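Local coordinates for protein Cyclase/dehydrase (Mycobacterium smegmatis str. MC2 155, PDB 5Z8O) that is of unknown function but, as a START-superfamily protein of the polyketide cyclase and lipid transport family, probably binds a hydrophobic ligand, at residues His85-Glu90 and Asp110-Leu115. Sequence-based numbering, arbitrary orientation.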
ATOM      1  N   HIS B  85       2.173  -2.198  12.299  1.00 26.16           N
ATOM      2  CA  HIS B  85       1.840  -2.780  13.598  1.00 25.36           C
ATOM      3  C   HIS B  85       1.590  -4.289  13.570  1.00 23.07           C
ATOM      4  O   HIS B  85       1.720  -4.949  14.606  1.00 27.99           O
ATOM      5  CB  HIS B  85       0.623  -2.071  14.203  1.00 24.35           C
ATOM      6  CG  HIS B  85       0.761  -0.582  14.265  1.00 30.24           C
ATOM      7  ND1 HIS B  85       1.705   0.046  15.049  1.00 34.97           N
ATOM      8  CD2 HIS B  85       0.072   0.406  13.646  1.00 35.23           C
ATOM      9  CE1 HIS B  85       1.594   1.354  14.908  1.00 37.16           C
ATOM     10  NE2 HIS B  85       0.609   1.599  14.062  1.00 36.11           N
ATOM     11  N   PHE B  86       1.236  -4.854  12.420  1.00 21.34           N
ATOM     12  CA  PHE B  86       0.857  -6.259  12.347  1.00 22.45           C
ATOM     13  C   PHE B  86       1.823  -7.044  11.472  1.00 24.53           C
ATOM     14  O   PHE B  86       2.240  -6.572  10.410  1.00 24.89           O
ATOM     15  CB  PHE B  86      -0.571  -6.420  11.804  1.00 23.97           C
ATOM     16  CG  PHE B  86      -1.629  -5.855  12.705  1.00 30.86           C
ATOM     17  CD1 PHE B  86      -1.934  -4.505  12.681  1.00 35.75           C
ATOM     18  CD2 PHE B  86      -2.323  -6.678  13.578  1.00 36.08           C
ATOM     19  CE1 PHE B  86      -2.907  -3.986  13.512  1.00 39.15           C
ATOM     20  CE2 PHE B  86      -3.298  -6.166  14.410  1.00 37.31           C
ATOM     21  CZ  PHE B  86      -3.591  -4.818  14.377  1.00 38.86           C
ATOM     22  N   THR B  87       2.178  -8.246  11.931  1.00 25.00           N
ATOM     23  CA  THR B  87       2.867  -9.216  11.089  1.00 25.22           C
ATOM     24  C   THR B  87       1.909 -10.181  10.405  1.00 25.27           C
ATOM     25  O   THR B  87       2.257 -10.748   9.362  1.00 28.63           O
ATOM     26  CB  THR B  87       3.877 -10.025  11.908  1.00 28.23           C
ATOM     27  OG1 THR B  87       3.207 -10.647  13.008  1.00 29.58           O
ATOM     28  CG2 THR B  87       4.977  -9.128  12.442  1.00 30.55           C
ATOM     29  N   LYS B  88       0.718 -10.379  10.965  1.00 22.53           N
ATOM     30  CA  LYS B  88      -0.278 -11.279  10.402  1.00 21.25           C
ATOM     31  C   LYS B  88      -1.657 -10.705  10.686  1.00 22.74           C
ATOM     32  O   LYS B  88      -1.904 -10.187  11.779  1.00 19.65           O
ATOM     33  CB  LYS B  88      -0.157 -12.692  10.994  1.00 19.33           C
ATOM     34  CG  LYS B  88      -1.272 -13.659  10.602  1.00 19.97           C
ATOM     35  CD  LYS B  88      -1.025 -15.053  11.180  1.00 20.75           C
ATOM     36  CE  LYS B  88      -2.304 -15.859  11.253  1.00 25.67           C
ATOM     37  NZ  LYS B  88      -2.053 -17.327  11.369  1.00 31.99           N
ATOM     38  N   GLN B  89      -2.543 -10.782   9.694  1.00 18.83           N
ATOM     39  CA  GLN B  89      -3.957 -10.493   9.913  1.00 20.54           C
ATOM     40  C   GLN B  89      -4.749 -11.267   8.869  1.00 20.25           C
ATOM     41  O   GLN B  89      -4.741 -10.910   7.687  1.00 20.19           O
ATOM     42  CB  GLN B  89      -4.250  -8.999   9.840  1.00 24.19           C
ATOM     43  CG  GLN B  89      -5.685  -8.653  10.199  1.00 29.63           C
ATOM     44  CD  GLN B  89      -6.527  -8.357   8.985  1.00 39.65           C
ATOM     45  OE1 GLN B  89      -6.001  -8.018   7.924  1.00 45.48           O
ATOM     46  NE2 GLN B  89      -7.841  -8.496   9.123  1.00 40.62           N
ATOM     47  N   GLU B  90      -5.403 -12.342   9.299  1.00 19.08           N
ATOM     48  CA  GLU B  90      -6.207 -13.183   8.424  1.00 17.78           C
ATOM     49  C   GLU B  90      -7.654 -13.119   8.889  1.00 18.30           C
ATOM     50  O   GLU B  90      -7.952 -13.454  10.041  1.00 19.11           O
ATOM     51  CB  GLU B  90      -5.685 -14.617   8.434  1.00 21.80           C
ATOM     52  CG  GLU B  90      -4.269 -14.738   7.888  1.00 25.03           C
ATOM     53  CD  GLU B  90      -3.753 -16.162   7.924  1.00 25.69           C
ATOM     54  OE1 GLU B  90      -4.499 -17.048   8.389  1.00 22.85           O
ATOM     55  OE2 GLU B  90      -2.595 -16.387   7.512  1.00 27.77           O
ATOM     56  N   ASP B 110      -7.662 -13.621  12.863  1.00 25.63           N
ATOM     57  CA  ASP B 110      -6.443 -14.215  13.402  1.00 28.64           C
ATOM     58  C   ASP B 110      -5.309 -13.228  13.156  1.00 27.04           C
ATOM     59  O   ASP B 110      -4.890 -13.042  12.009  1.00 23.90           O
ATOM     60  CB  ASP B 110      -6.159 -15.570  12.752  1.00 33.47           C
ATOM     61  CG  ASP B 110      -5.090 -16.354  13.481  1.00 38.16           C
ATOM     62  OD1 ASP B 110      -4.768 -15.990  14.630  1.00 38.92           O
ATOM     63  OD2 ASP B 110      -4.585 -17.341  12.909  1.00 41.93           O
ATOM     64  N   VAL B 111      -4.820 -12.587  14.220  1.00 25.73           N
ATOM     65  CA  VAL B 111      -3.849 -11.510  14.082  1.00 26.40           C
ATOM     66  C   VAL B 111      -2.590 -11.811  14.891  1.00 28.47           C
ATOM     67  O   VAL B 111      -2.603 -12.547  15.881  1.00 26.50           O
ATOM     68  CB  VAL B 111      -4.433 -10.141  14.495  1.00 26.96           C
ATOM     69  CG1 VAL B 111      -5.669  -9.825  13.683  1.00 27.89           C
ATOM     70  CG2 VAL B 111      -4.759 -10.125  15.974  1.00 34.31           C
ATOM     71  N   GLU B 112      -1.493 -11.198  14.447  1.00 32.40           N
ATOM     72  CA  GLU B 112      -0.197 -11.185  15.113  1.00 34.46           C
ATOM     73  C   GLU B 112       0.252  -9.731  15.103  1.00 30.41           C
ATOM     74  O   GLU B 112       0.182  -9.078  14.058  1.00 27.12           O
ATOM     75  CB  GLU B 112       0.851 -12.012  14.344  1.00 39.97           C
ATOM     76  CG  GLU B 112       0.880 -13.550  14.408  1.00 48.90           C
ATOM     77  CD  GLU B 112       0.682 -14.147  15.775  1.00 58.53           C
ATOM     78  OE1 GLU B 112      -0.030 -15.166  15.878  1.00 60.04           O
ATOM     79  OE2 GLU B 112       1.252 -13.612  16.746  1.00 61.86           O
ATOM     80  N   VAL B 113       0.723  -9.219  16.236  1.00 29.00           N
ATOM     81  CA  VAL B 113       1.182  -7.834  16.293  1.00 27.96           C
ATOM     82  C   VAL B 113       2.702  -7.837  16.369  1.00 23.62           C
ATOM     83  O   VAL B 113       3.318  -8.788  16.863  1.00 26.62           O
ATOM     84  CB  VAL B 113       0.564  -7.043  17.465  1.00 32.40           C
ATOM     85  CG1 VAL B 113      -0.938  -6.878  17.262  1.00 34.11           C
ATOM     86  CG2 VAL B 113       0.855  -7.725  18.783  1.00 32.98           C
ATOM     87  N   LYS B 114       3.311  -6.749  15.886  1.00 22.48           N
ATOM     88  CA  LYS B 114       4.771  -6.686  15.829  1.00 21.97           C
ATOM     89  C   LYS B 114       5.381  -6.587  17.219  1.00 23.76           C
ATOM     90  O   LYS B 114       6.332  -7.309  17.539  1.00 27.02           O
ATOM     91  CB  LYS B 114       5.231  -5.513  14.959  1.00 20.30           C
ATOM     92  CG  LYS B 114       4.973  -5.713  13.476  1.00 24.21           C
ATOM     93  CD  LYS B 114       5.259  -4.450  12.679  1.00 30.03           C
ATOM     94  CE  LYS B 114       5.070  -4.693  11.187  1.00 31.72           C
ATOM     95  NZ  LYS B 114       5.633  -3.597  10.353  1.00 31.71           N
ATOM     96  N   LEU B 115       4.852  -5.704  18.061  1.00 22.04           N
ATOM     97  CA  LEU B 115       5.373  -5.589  19.411  1.00 20.83           C
ATOM     98  C   LEU B 115       5.005  -6.825  20.229  1.00 23.91           C
ATOM     99  O   LEU B 115       3.995  -7.482  19.961  1.00 20.65           O
ATOM    100  CB  LEU B 115       4.842  -4.332  20.094  1.00 22.62           C
ATOM    101  CG  LEU B 115       5.080  -3.024  19.343  1.00 24.01           C
ATOM    102  CD1 LEU B 115       4.034  -1.997  19.716  1.00 21.42           C
ATOM    103  CD2 LEU B 115       6.482  -2.516  19.656  1.00 28.51           C
TER
HETATM  104  O   HOH W   1       2.752  -3.809  17.044  1.00 20.48           O
HETATM  105  O   HOH W   2       4.811  -0.944  12.449  1.00 28.80           O
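Residues 88-90 and 110-113 pair as antiparallel strands, their axes 4.4 Å apart; Glu90 and Asp110 exchange two backbone bonds, while Thr87 and Lys88 both face Glu112. There Glu112 O accepts the N-H of Thr87 (N to O 3.0 Å) from above the carbonyl plane, and Lys88 N bonds the same Glu112 O weakly but straighter at 3.4 Å. Beyond this bulge Lys114 N meets His85 O at 2.7 Å, and a water bridges that oxygen to Leu115 N.

With chi1 at 172° and its later torsions near trans, Lys88 stretches diagonally to Asp110, a span suited to a long side chain. Lys88 NZ comes down on Asp110 OD2 from above the carboxylate plane at 3.0 Å. A longer bridge joins it to Glu90, and the ammonium probably offsets repulsion between the two acids. On the opposite face Gln89 lays its aliphatic CG against Val111 CG1. Phe86 and Val113 diverge, yet Phe86 CE2 lies 3.8 Å from Val113 CG1, and Val111 CB sits at the ring's edge. Beta-branched valine favours extended backbone and offers compact apolar surface, which Val111 and Val113 also turn to helix 119-144.

A classic beta bulge thus marks the open end of the 86-97/103-113 hairpin, in the antiparallel sheet packed against the long C-terminal helix of the START (Bet v 1-like) fold.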